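Local coordinates for protein phenylalanyl-tRNA synthetase beta chain (Pyrococcus horikoshii, PDB 2CXI) that forms the beta subunit of the tetrameric ligase that charges tRNA(Phe) with phenylalanine using ATP, the present fragment including its B3/4 editing domain, at residues A[229-234]-A[252-257]. Numbering follows the deposited sequence.
Sequences KNVFID and TALAER
In the B3/4 domain, the amino acid-editing part of this synthetase, helix 240-255 packs on a face of the central mixed beta-sheet, and Leu254 of that helix meets Val231 and Ile233 of strand 231-237. The strand runs between strands 103-110 and 140-146, antiparallel to both, and leads through a short turn into the helix. Two strand residues apart, Val231 and Ile233 direct their side chains to the same side of the sheet, whereas Phe232 between them faces the other way. The backbones stay well separated, with the CA atoms of Val231 and Leu254 9.5 Å apart, and the interval is bridged by aliphatic branches alone.

A single methyl of the leucine, CD1, serves both partners. It lies 3.6 Å from CG1 of Val231, the two side chains meeting at a slant. That valine methyl is placed between the backbone N and the carbonyl carbon (chi1 48°), which brings it out toward the helix, while CG2, anti to the backbone N, stays further from the leucine. The approach of Ile233 is different: its side chain extends through CG1 and meets the leucine tip to tip. Leu254 itself is drawn out, CD1 continuing the line of the side chain away from CA (chi2 178°), so that this branch projects from the helix to the sheet.

All three side chains are buried, and the patch is apolar. Val109 touches both Val231 and Leu254, Ile144 touches Val231 and Ile142 touches Ile233, both from the neighbouring strand 140-146, and Met122 of helix 116-133 adjoins the leucine. Further along the chain, Arg257 forms salt bridges with Asp10 and Glu63, tying this end of the domain to the N-terminal region. At the isoleucine, the terminal methyl CD1 stops 3.9 Å from Leu254 CD1.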
loop_
_atom_site.group_PDB
_atom_site.type_symbol
_atom_site.label_atom_id
_atom_site.label_comp_id
_atom_site.label_asym_id
_atom_site.label_seq_id
_atom_site.Cartn_x
_atom_site.Cartn_y
_atom_site.Cartn_z
ATOM N N LYS A 229 -1.606 -16.919 -20.264
ATOM C CA LYS A 229 -0.474 -16.179 -20.838
ATOM C C LYS A 229 0.692 -15.945 -19.863
ATOM O O LYS A 229 1.861 -15.903 -20.276
ATOM C CB LYS A 229 -0.970 -14.822 -21.376
ATOM C CG LYS A 229 -1.899 -14.959 -22.600
ATOM C CD LYS A 229 -2.244 -13.549 -23.145
ATOM C CE LYS A 229 -3.324 -13.636 -24.231
ATOM N NZ LYS A 229 -4.685 -13.880 -23.603
ATOM N N ASN A 230 0.369 -15.774 -18.572
ATOM C CA ASN A 230 1.355 -15.395 -17.552
ATOM C C ASN A 230 1.273 -16.412 -16.439
ATOM O O ASN A 230 0.214 -16.605 -15.863
ATOM C CB ASN A 230 1.046 -13.992 -16.983
ATOM C CG ASN A 230 1.002 -12.925 -18.070
ATOM O OD1 ASN A 230 1.950 -12.775 -18.834
ATOM N ND2 ASN A 230 -0.125 -12.207 -18.166
ATOM N N VAL A 231 2.368 -17.121 -16.203
ATOM C CA VAL A 231 2.384 -18.226 -15.246
ATOM C C VAL A 231 3.165 -17.821 -13.999
ATOM O O VAL A 231 4.212 -17.160 -14.086
ATOM C CB VAL A 231 2.953 -19.555 -15.877
ATOM C CG1 VAL A 231 4.197 -19.313 -16.594
ATOM C CG2 VAL A 231 3.314 -20.532 -14.834
ATOM N N PHE A 232 2.636 -18.221 -12.848
ATOM C CA PHE A 232 3.300 -18.028 -11.571
ATOM C C PHE A 232 3.755 -19.441 -11.131
ATOM O O PHE A 232 2.951 -20.399 -11.094
ATOM C CB PHE A 232 2.332 -17.380 -10.553
ATOM C CG PHE A 232 2.905 -17.268 -9.145
ATOM C CD1 PHE A 232 2.517 -18.178 -8.133
ATOM C CD2 PHE A 232 3.834 -16.259 -8.831
ATOM C CE1 PHE A 232 3.056 -18.086 -6.831
ATOM C CE2 PHE A 232 4.378 -16.175 -7.517
ATOM C CZ PHE A 232 3.984 -17.077 -6.537
ATOM N N ILE A 233 5.035 -19.583 -10.849
ATOM C CA ILE A 233 5.578 -20.939 -10.497
ATOM C C ILE A 233 6.090 -20.943 -9.069
ATOM O O ILE A 233 6.788 -20.004 -8.673
ATOM C CB ILE A 233 6.721 -21.340 -11.466
ATOM C CG1 ILE A 233 6.263 -21.356 -12.955
ATOM C CG2 ILE A 233 7.353 -22.751 -11.058
ATOM C CD1 ILE A 233 7.454 -21.085 -13.916
ATOM N N ASP A 234 5.755 -21.971 -8.285
ATOM C CA ASP A 234 6.348 -22.104 -6.943
ATOM C C ASP A 234 7.112 -23.425 -6.881
ATOM O O ASP A 234 6.672 -24.424 -7.487
ATOM C CB ASP A 234 5.309 -21.994 -5.810
ATOM C CG ASP A 234 4.590 -23.334 -5.495
ATOM O OD1 ASP A 234 4.825 -23.932 -4.403
ATOM O OD2 ASP A 234 3.794 -23.874 -6.289
ATOM N N THR A 252 13.601 -21.649 -17.723
ATOM C CA THR A 252 14.329 -21.688 -18.982
ATOM C C THR A 252 13.616 -22.550 -20.021
ATOM O O THR A 252 13.681 -22.238 -21.203
ATOM C CB THR A 252 15.821 -22.080 -18.827
ATOM O OG1 THR A 252 15.939 -23.372 -18.219
ATOM C CG2 THR A 252 16.563 -21.089 -17.843
ATOM N N ALA A 253 12.915 -23.594 -19.592
ATOM C CA ALA A 253 12.085 -24.324 -20.553
ATOM C C ALA A 253 11.021 -23.385 -21.169
ATOM O O ALA A 253 10.820 -23.359 -22.386
ATOM C CB ALA A 253 11.444 -25.538 -19.893
ATOM N N LEU A 254 10.358 -22.592 -20.320
ATOM C CA LEU A 254 9.357 -21.625 -20.783
ATOM C C LEU A 254 9.935 -20.477 -21.605
ATOM O O LEU A 254 9.308 -20.011 -22.576
ATOM C CB LEU A 254 8.490 -21.127 -19.592
ATOM C CG LEU A 254 7.593 -22.160 -18.900
ATOM C CD1 LEU A 254 6.820 -21.566 -17.703
ATOM C CD2 LEU A 254 6.617 -22.845 -19.900
ATOM N N ALA A 255 11.165 -20.064 -21.304
ATOM C CA ALA A 255 11.860 -19.102 -22.171
ATOM C C ALA A 255 12.025 -19.628 -23.617
ATOM O O ALA A 255 11.980 -18.850 -24.589
ATOM C CB ALA A 255 13.195 -18.703 -21.581
ATOM N N GLU A 256 12.180 -20.947 -23.762
ATOM C CA GLU A 256 12.276 -21.552 -25.127
ATOM C C GLU A 256 10.996 -21.426 -25.928
ATOM O O GLU A 256 11.016 -21.560 -27.165
ATOM C CB GLU A 256 12.649 -23.048 -25.077
ATOM C CG GLU A 256 14.076 -23.327 -24.623
ATOM C CD GLU A 256 15.147 -22.831 -25.581
ATOM O OE1 GLU A 256 15.085 -23.073 -26.811
ATOM O OE2 GLU A 256 16.046 -22.165 -25.086
ATOM N N ARG A 257 9.883 -21.217 -25.233
ATOM C CA ARG A 257 8.577 -20.945 -25.834
ATOM C C ARG A 257 8.270 -19.426 -25.914
ATOM O O ARG A 257 7.109 -19.028 -26.089
ATOM C CB ARG A 257 7.473 -21.657 -25.005
ATOM C CG ARG A 257 7.788 -23.153 -24.768
ATOM C CD ARG A 257 6.570 -24.000 -24.633
ATOM N NE ARG A 257 6.829 -25.450 -24.606
ATOM C CZ ARG A 257 6.804 -26.250 -25.667
ATOM N NH1 ARG A 257 7.046 -27.534 -25.496
ATOM N NH2 ARG A 257 6.583 -25.776 -26.885
#